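Local coordinates for Serine/threonine-protein kinase/endoribonuclease IRE1 (Saccharomyces cerevisiae, PDB 2BE1) that senses unfolded proteins in the lumen of the endoplasmic reticulum through this lumenal domain, leading to auto-activation of its enzyme and splicing of HAC1 precursor mRNA, at residues 54-59 with 72-77; 61-66 with 291-296; 87-92 with 173-178. All blocks are in the same frame, centred on the assembly; numbering follows the deposited sequence.

Interaction 1 of 3, residues 54-59 with 72-77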
# COMPACT_ATOMS: atom_id res chain seq x y z
N GLU A 54 -5.29 -32.47 5.50
CA GLU A 54 -4.37 -32.91 6.55
C GLU A 54 -4.77 -32.20 7.88
O GLU A 54 -5.30 -32.85 8.79
CB GLU A 54 -2.90 -32.72 6.15
CG GLU A 54 -2.57 -31.29 5.71
CD GLU A 54 -1.11 -31.07 5.35
OE1 GLU A 54 -0.73 -31.35 4.19
OE2 GLU A 54 -0.33 -30.59 6.21
N THR A 55 -4.58 -30.87 7.97
CA THR A 55 -5.10 -30.07 9.10
C THR A 55 -6.56 -29.69 8.88
O THR A 55 -6.90 -29.23 7.78
CB THR A 55 -4.34 -28.73 9.34
OG1 THR A 55 -5.26 -27.82 9.97
CG2 THR A 55 -3.79 -28.07 8.02
N TYR A 56 -7.43 -29.83 9.89
CA TYR A 56 -8.89 -29.61 9.60
C TYR A 56 -9.32 -28.14 9.68
O TYR A 56 -10.33 -27.80 10.32
CB TYR A 56 -9.78 -30.48 10.47
CG TYR A 56 -9.38 -31.91 10.41
CD1 TYR A 56 -9.17 -32.54 9.18
CD2 TYR A 56 -9.17 -32.66 11.59
CE1 TYR A 56 -8.79 -33.90 9.11
CE2 TYR A 56 -8.80 -34.02 11.54
CZ TYR A 56 -8.62 -34.64 10.30
OH TYR A 56 -8.25 -35.98 10.22
N GLU A 57 -8.53 -27.29 9.01
CA GLU A 57 -8.64 -25.85 9.09
C GLU A 57 -8.61 -25.26 7.74
O GLU A 57 -7.92 -25.77 6.86
CB GLU A 57 -7.41 -25.26 9.69
CG GLU A 57 -7.12 -25.60 11.06
CD GLU A 57 -5.83 -25.00 11.34
OE1 GLU A 57 -5.39 -24.27 10.43
OE2 GLU A 57 -5.26 -25.24 12.43
N THR A 58 -9.22 -24.09 7.63
CA THR A 58 -9.23 -23.39 6.41
C THR A 58 -9.30 -21.87 6.63
O THR A 58 -9.90 -21.40 7.61
CB THR A 58 -10.35 -23.95 5.59
OG1 THR A 58 -10.13 -23.70 4.20
CG2 THR A 58 -11.62 -23.36 6.03
N LEU A 59 -8.64 -21.12 5.75
CA LEU A 59 -8.64 -19.67 5.85
C LEU A 59 -9.79 -19.10 5.09
O LEU A 59 -10.04 -19.56 3.96
CB LEU A 59 -7.37 -19.07 5.28
CG LEU A 59 -7.11 -17.63 5.70
CD1 LEU A 59 -7.34 -17.42 7.18
CD2 LEU A 59 -5.73 -17.20 5.35
N PHE A 72 -11.73 -21.38 10.20
CA PHE A 72 -12.51 -22.53 10.63
C PHE A 72 -11.64 -23.70 10.79
O PHE A 72 -10.94 -24.09 9.88
CB PHE A 72 -13.61 -22.87 9.64
CG PHE A 72 -14.37 -24.13 9.95
CD1 PHE A 72 -13.84 -25.36 9.62
CD2 PHE A 72 -15.64 -24.06 10.52
CE1 PHE A 72 -14.53 -26.49 9.89
CE2 PHE A 72 -16.37 -25.18 10.80
CZ PHE A 72 -15.82 -26.41 10.51
N ASN A 73 -11.75 -24.24 11.99
CA ASN A 73 -11.12 -25.48 12.36
C ASN A 73 -12.19 -26.43 12.91
O ASN A 73 -12.99 -26.04 13.76
CB ASN A 73 -10.04 -25.25 13.41
CG ASN A 73 -9.74 -26.50 14.20
OD1 ASN A 73 -10.41 -27.51 14.09
ND2 ASN A 73 -8.70 -26.45 14.99
N ALA A 74 -12.13 -27.69 12.45
CA ALA A 74 -13.13 -28.73 12.76
C ALA A 74 -13.23 -29.00 14.24
O ALA A 74 -14.27 -29.43 14.69
CB ALA A 74 -12.82 -30.02 12.01
N HIS A 75 -12.15 -28.73 14.96
CA HIS A 75 -12.12 -28.71 16.41
C HIS A 75 -12.85 -27.53 17.08
O HIS A 75 -13.50 -27.72 18.10
CB HIS A 75 -10.67 -28.73 16.90
CG HIS A 75 -9.85 -29.91 16.40
ND1 HIS A 75 -10.25 -31.24 16.58
CD2 HIS A 75 -8.64 -29.96 15.77
CE1 HIS A 75 -9.33 -32.05 16.05
NE2 HIS A 75 -8.34 -31.30 15.56
N GLN A 76 -12.73 -26.30 16.58
CA GLN A 76 -13.56 -25.27 17.23
C GLN A 76 -14.40 -24.43 16.32
O GLN A 76 -14.53 -23.23 16.51
CB GLN A 76 -12.79 -24.32 18.14
CG GLN A 76 -11.34 -24.65 18.46
CD GLN A 76 -10.39 -23.93 17.51
OE1 GLN A 76 -9.50 -23.14 17.92
NE2 GLN A 76 -10.58 -24.20 16.20
N GLY A 77 -15.00 -25.07 15.34
CA GLY A 77 -15.81 -24.35 14.38
C GLY A 77 -15.16 -23.10 13.86
O GLY A 77 -13.94 -23.00 13.76
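Glu-57 lays the aliphatic part of its side chain over that of Asn-73, its CG 3.8 Å from Asn-73 CB. The two side chains cross obliquely; their carboxylate and amide planes are 34° apart, and the closest approach is between methylenes. These residues form a non-hydrogen-bonded pair of the antiparallel hairpin made by strands 57-61 and 68-73. Next to them Thr-58 and Phe-72 make a hydrogen-bonded pair: Thr-58 N donates to Phe-72 O at 2.8 Å, and Phe-72 N returns a nearly straight bond to Thr-58 O at 3.2 Å. Their side chains occupy the other face of the sheet, where Thr-58 CG2 comes 4.2 Å from Phe-72 CB. Thr-58 suits this buried strand position, since its methyl packs while OG1 bonds to Glu-49; with CG anti to its backbone N (chi1 174°), Phe-72 extends its ring into an edge-to-face contact with Tyr-310.

Where the strand pairing gives out, Ala-74 N donates to Tyr-56 O at 2.8 Å. Tyr-56 is the centre of an inverse gamma turn, and the small Ala-74 sets its CB against Tyr-56 CB. Beyond them His-75 brings NE2 to the edge of the Tyr-56 ring, 4.3 Å from CD2. Main-chain bonds set the register of the hairpin, while the closest side-chain contacts, CG to CB and CB to CB, are between carbons even where polar residues pair.

Interaction 2 of 3, residues 61-66 with 291-296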
# COMPACT_ATOMS: atom_id res chain seq x y z
N ILE A 61 -11.91 -15.37 4.15
CA ILE A 61 -12.13 -13.89 4.28
C ILE A 61 -13.47 -13.37 3.81
O ILE A 61 -14.14 -13.94 2.90
CB ILE A 61 -11.09 -13.11 3.58
CG1 ILE A 61 -11.29 -13.28 2.10
CG2 ILE A 61 -9.67 -13.62 3.99
CD1 ILE A 61 -9.98 -13.32 1.41
N GLU A 62 -13.93 -12.31 4.45
CA GLU A 62 -15.18 -11.74 4.00
C GLU A 62 -14.78 -10.76 2.90
O GLU A 62 -13.97 -9.85 3.13
CB GLU A 62 -15.95 -11.05 5.11
CG GLU A 62 -17.11 -10.25 4.59
CD GLU A 62 -17.87 -9.57 5.71
OE1 GLU A 62 -19.14 -9.60 5.75
OE2 GLU A 62 -17.19 -9.03 6.58
N PRO A 63 -15.30 -10.96 1.68
CA PRO A 63 -14.85 -10.15 0.57
C PRO A 63 -15.58 -8.86 0.68
O PRO A 63 -16.58 -8.66 -0.00
CB PRO A 63 -15.37 -10.90 -0.64
CG PRO A 63 -16.57 -11.51 -0.19
CD PRO A 63 -16.33 -11.92 1.26
N PHE A 64 -15.16 -7.98 1.56
CA PHE A 64 -15.96 -6.80 1.69
C PHE A 64 -15.22 -5.84 2.57
O PHE A 64 -14.56 -6.23 3.53
CB PHE A 64 -17.35 -7.10 2.23
CG PHE A 64 -18.07 -5.88 2.61
CD1 PHE A 64 -18.80 -5.18 1.67
CD2 PHE A 64 -17.97 -5.35 3.90
CE1 PHE A 64 -19.47 -3.98 2.04
CE2 PHE A 64 -18.65 -4.14 4.27
CZ PHE A 64 -19.39 -3.47 3.35
N GLY A 65 -15.31 -4.58 2.24
CA GLY A 65 -14.56 -3.62 2.97
C GLY A 65 -13.08 -3.94 3.04
O GLY A 65 -12.46 -4.26 2.01
N ASP A 66 -12.56 -3.83 4.26
CA ASP A 66 -11.17 -4.10 4.56
C ASP A 66 -10.79 -5.51 4.25
O ASP A 66 -9.63 -5.86 4.36
CB ASP A 66 -10.93 -3.86 6.02
CG ASP A 66 -10.60 -2.39 6.32
OD1 ASP A 66 -10.46 -1.55 5.39
OD2 ASP A 66 -10.45 -2.06 7.53
N PHE A 291 -15.28 -18.20 1.52
CA PHE A 291 -15.51 -16.81 1.99
C PHE A 291 -16.66 -16.66 2.96
O PHE A 291 -17.62 -17.49 2.99
CB PHE A 291 -15.71 -15.83 0.83
CG PHE A 291 -16.98 -16.09 0.02
CD1 PHE A 291 -18.24 -15.66 0.51
CD2 PHE A 291 -16.94 -16.78 -1.22
CE1 PHE A 291 -19.43 -15.91 -0.28
CE2 PHE A 291 -18.13 -17.03 -1.96
CZ PHE A 291 -19.34 -16.58 -1.50
N ALA A 292 -16.58 -15.59 3.75
CA ALA A 292 -17.63 -15.35 4.76
C ALA A 292 -18.47 -14.12 4.43
O ALA A 292 -17.99 -13.19 3.78
CB ALA A 292 -17.02 -15.18 6.09
N LEU A 293 -19.71 -14.12 4.89
CA LEU A 293 -20.56 -12.96 4.81
C LEU A 293 -21.20 -12.82 6.19
O LEU A 293 -22.06 -13.62 6.59
CB LEU A 293 -21.60 -13.10 3.68
CG LEU A 293 -21.03 -13.51 2.31
CD1 LEU A 293 -22.09 -13.55 1.35
CD2 LEU A 293 -20.08 -12.52 1.79
N SER A 294 -20.72 -11.84 6.94
CA SER A 294 -21.23 -11.54 8.29
C SER A 294 -22.63 -11.05 8.18
O SER A 294 -23.02 -10.46 7.15
CB SER A 294 -20.45 -10.39 8.90
OG SER A 294 -20.58 -9.18 8.14
N SER A 295 -23.41 -11.21 9.22
CA SER A 295 -24.72 -10.60 9.09
C SER A 295 -24.67 -9.05 9.28
O SER A 295 -25.66 -8.36 8.93
CB SER A 295 -25.71 -11.23 10.03
OG SER A 295 -25.16 -11.17 11.33
N GLN A 296 -23.55 -8.51 9.82
CA GLN A 296 -23.38 -7.05 9.85
C GLN A 296 -23.52 -6.57 8.43
O GLN A 296 -24.37 -5.75 8.10
CB GLN A 296 -22.00 -6.68 10.33
CG GLN A 296 -21.71 -7.03 11.77
CD GLN A 296 -22.13 -8.49 12.08
OE1 GLN A 296 -23.32 -8.80 12.28
NE2 GLN A 296 -21.14 -9.40 12.13
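The far end of the beta hairpin 57-61/68-73 meets strand 290-294 where Ile-61 is bridged to Phe-291 by a single backbone pair. Ala-292 N donates to Ile-61 O at 3.1 Å, approaching from well above the carbonyl plane. The side chain of Glu-62 then runs alongside strand 290-294: a chi1 of 169° swings CG to the side opposite the backbone N, and the chain continues extended past Ala-292 O to Ser-294. There OE1 accepts two bonds from Ser-294: OG meets it on the syn side at 2.8 Å, and Ser-294 N comes from above the carboxylate plane at 3.0 Å. Asn-297 ND2 adds a weak bond to the same oxygen, and Ser-294 OG is held further by Asn-297 N. An alanine in place of Glu-62 would probably leave the buried Ser-294 N and OG without their shared acceptor.

Pro-63, the centre of an inverse gamma turn, bends the chain away; its ring restricts phi to the range this turn needs. Its CD packs on Leu-293 CD2 at 3.8 Å, the two side chains crossing at about a right angle, and on Phe-291 CB at 4.0 Å. Ile-45 of strand 45-46 touches both Ile-61 and Pro-63.

Interaction 3 of 3, residues 87-92 with 173-178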
# COMPACT_ATOMS: atom_id res chain seq x y z
N GLN A 87 -5.63 -4.21 6.80
CA GLN A 87 -4.89 -4.00 8.01
C GLN A 87 -3.66 -4.86 8.11
O GLN A 87 -2.64 -4.40 8.55
CB GLN A 87 -5.80 -4.28 9.18
CG GLN A 87 -5.19 -4.16 10.58
CD GLN A 87 -5.95 -5.08 11.53
OE1 GLN A 87 -5.41 -6.15 11.94
NE2 GLN A 87 -7.25 -4.74 11.82
N LEU A 88 -3.73 -6.11 7.71
CA LEU A 88 -2.50 -6.90 7.73
C LEU A 88 -1.41 -6.41 6.77
O LEU A 88 -0.33 -6.06 7.19
CB LEU A 88 -2.83 -8.37 7.50
CG LEU A 88 -2.24 -9.36 8.49
CD1 LEU A 88 -2.69 -9.04 9.91
CD2 LEU A 88 -2.82 -10.64 8.07
N VAL A 89 -1.70 -6.37 5.49
CA VAL A 89 -0.85 -5.79 4.49
C VAL A 89 -0.28 -4.49 4.99
O VAL A 89 0.89 -4.23 4.79
CB VAL A 89 -1.62 -5.49 3.19
CG1 VAL A 89 -0.81 -4.58 2.28
CG2 VAL A 89 -2.02 -6.80 2.47
N SER A 90 -1.10 -3.66 5.64
CA SER A 90 -0.64 -2.33 6.09
C SER A 90 0.20 -2.41 7.29
O SER A 90 0.42 -1.39 7.90
CB SER A 90 -1.77 -1.39 6.53
OG SER A 90 -2.91 -1.38 5.64
N THR A 91 0.64 -3.59 7.71
CA THR A 91 1.59 -3.59 8.78
C THR A 91 2.68 -4.59 8.46
O THR A 91 3.19 -5.27 9.34
CB THR A 91 0.95 -3.79 10.18
OG1 THR A 91 0.91 -5.16 10.46
CG2 THR A 91 -0.47 -3.28 10.27
N SER A 92 3.05 -4.67 7.18
CA SER A 92 4.24 -5.40 6.71
C SER A 92 5.43 -4.48 6.65
O SER A 92 5.31 -3.29 6.78
CB SER A 92 4.06 -5.92 5.31
OG SER A 92 2.73 -5.97 4.95
N THR A 173 -9.23 -1.39 -5.64
CA THR A 173 -7.96 -1.66 -4.94
C THR A 173 -7.73 -3.20 -4.81
O THR A 173 -8.69 -3.97 -4.71
CB THR A 173 -7.89 -0.87 -3.59
OG1 THR A 173 -7.03 -1.55 -2.68
CG2 THR A 173 -9.22 -0.74 -2.90
N ILE A 174 -6.50 -3.66 -4.92
CA ILE A 174 -6.22 -5.08 -4.86
C ILE A 174 -5.08 -5.43 -3.95
O ILE A 174 -3.88 -5.21 -4.29
CB ILE A 174 -5.74 -5.62 -6.14
CG1 ILE A 174 -6.75 -5.36 -7.23
CG2 ILE A 174 -5.51 -7.08 -5.97
CD1 ILE A 174 -6.20 -5.57 -8.60
N PHE A 175 -5.44 -6.03 -2.83
CA PHE A 175 -4.47 -6.41 -1.83
C PHE A 175 -3.91 -7.79 -2.10
O PHE A 175 -4.51 -8.60 -2.85
CB PHE A 175 -5.15 -6.47 -0.48
CG PHE A 175 -5.73 -5.19 -0.05
CD1 PHE A 175 -6.96 -4.81 -0.49
CD2 PHE A 175 -5.04 -4.36 0.83
CE1 PHE A 175 -7.49 -3.62 -0.07
CE2 PHE A 175 -5.58 -3.18 1.27
CZ PHE A 175 -6.80 -2.81 0.82
N GLU A 176 -2.78 -8.08 -1.44
CA GLU A 176 -2.16 -9.37 -1.57
C GLU A 176 -1.23 -9.58 -0.45
O GLU A 176 -0.19 -9.01 -0.43
CB GLU A 176 -1.37 -9.32 -2.81
CG GLU A 176 -0.65 -10.53 -3.21
CD GLU A 176 -0.11 -10.26 -4.61
OE1 GLU A 176 1.10 -9.86 -4.72
OE2 GLU A 176 -0.96 -10.36 -5.57
N LEU A 177 -1.63 -10.41 0.49
CA LEU A 177 -0.85 -10.72 1.67
C LEU A 177 -0.19 -12.07 1.46
O LEU A 177 -0.82 -12.99 0.94
CB LEU A 177 -1.77 -10.79 2.86
CG LEU A 177 -0.94 -11.10 4.06
CD1 LEU A 177 -0.70 -9.80 4.80
CD2 LEU A 177 -1.76 -12.07 4.87
N GLY A 178 1.07 -12.19 1.84
CA GLY A 178 1.79 -13.41 1.61
C GLY A 178 2.38 -13.74 2.93
O GLY A 178 3.19 -12.99 3.41
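The last turn of helix 85-89 comes against strand 167-179, where the CA atoms of Val-89 and Leu-177 are 5.7 Å apart and the segments share no hydrogen bond. Leu-177 and Val-89 share most of the contact about equally. Leu-177 points its CG away from its own N (chi1 -179°), which carries the two methyls out to the helix: CD1 lies 3.6 Å from Val-89 N and 3.7 Å from Leu-88 CB, and CD2 meets Leu-88 CD2 at 3.7 Å. Val-89 slides past Leu-177 in the opposite direction, and its CG2 rests 4.0 Å from Leu-177 CB. The same methyl reaches the edge of the Phe-175 ring, 4.2 Å from CD2. A branched valine serves well here, because one methyl can touch two neighbours. Phe-175 in turn packs on Ile-85 and Arg-86 of the helix, and on Met-119 and Thr-193 of flanking strands.

Just beyond the helix, Ser-92 turns back and gives both its N and OG to Val-89 O, reaching it from the same face of its plane; Ser-92 also packs on Thr-121 of the second subunit. Bonded back in this way, the helix end meets the strand mainly through hydrocarbon, fitted by shape.

Interactions 1 and 2 draw on one hairpin: its strands pair in 54-59 with 72-77, and its connecting loop, at 61-66, docks on strand 290-294, far along the chain. The first is partly buried, about 22 Å from the centre of the chain, and rests on main-chain bonds; the second is fully buried near the middle, about 6 Å from that centre, and adds a buried carboxylate as acceptor to a single backbone bridge. Interaction 3 joins other elements, a short helix and a strand, is buried close to the second subunit, and relies on apolar packing. Its centre is about 16 Å from that of interaction 2, and their atoms do not touch.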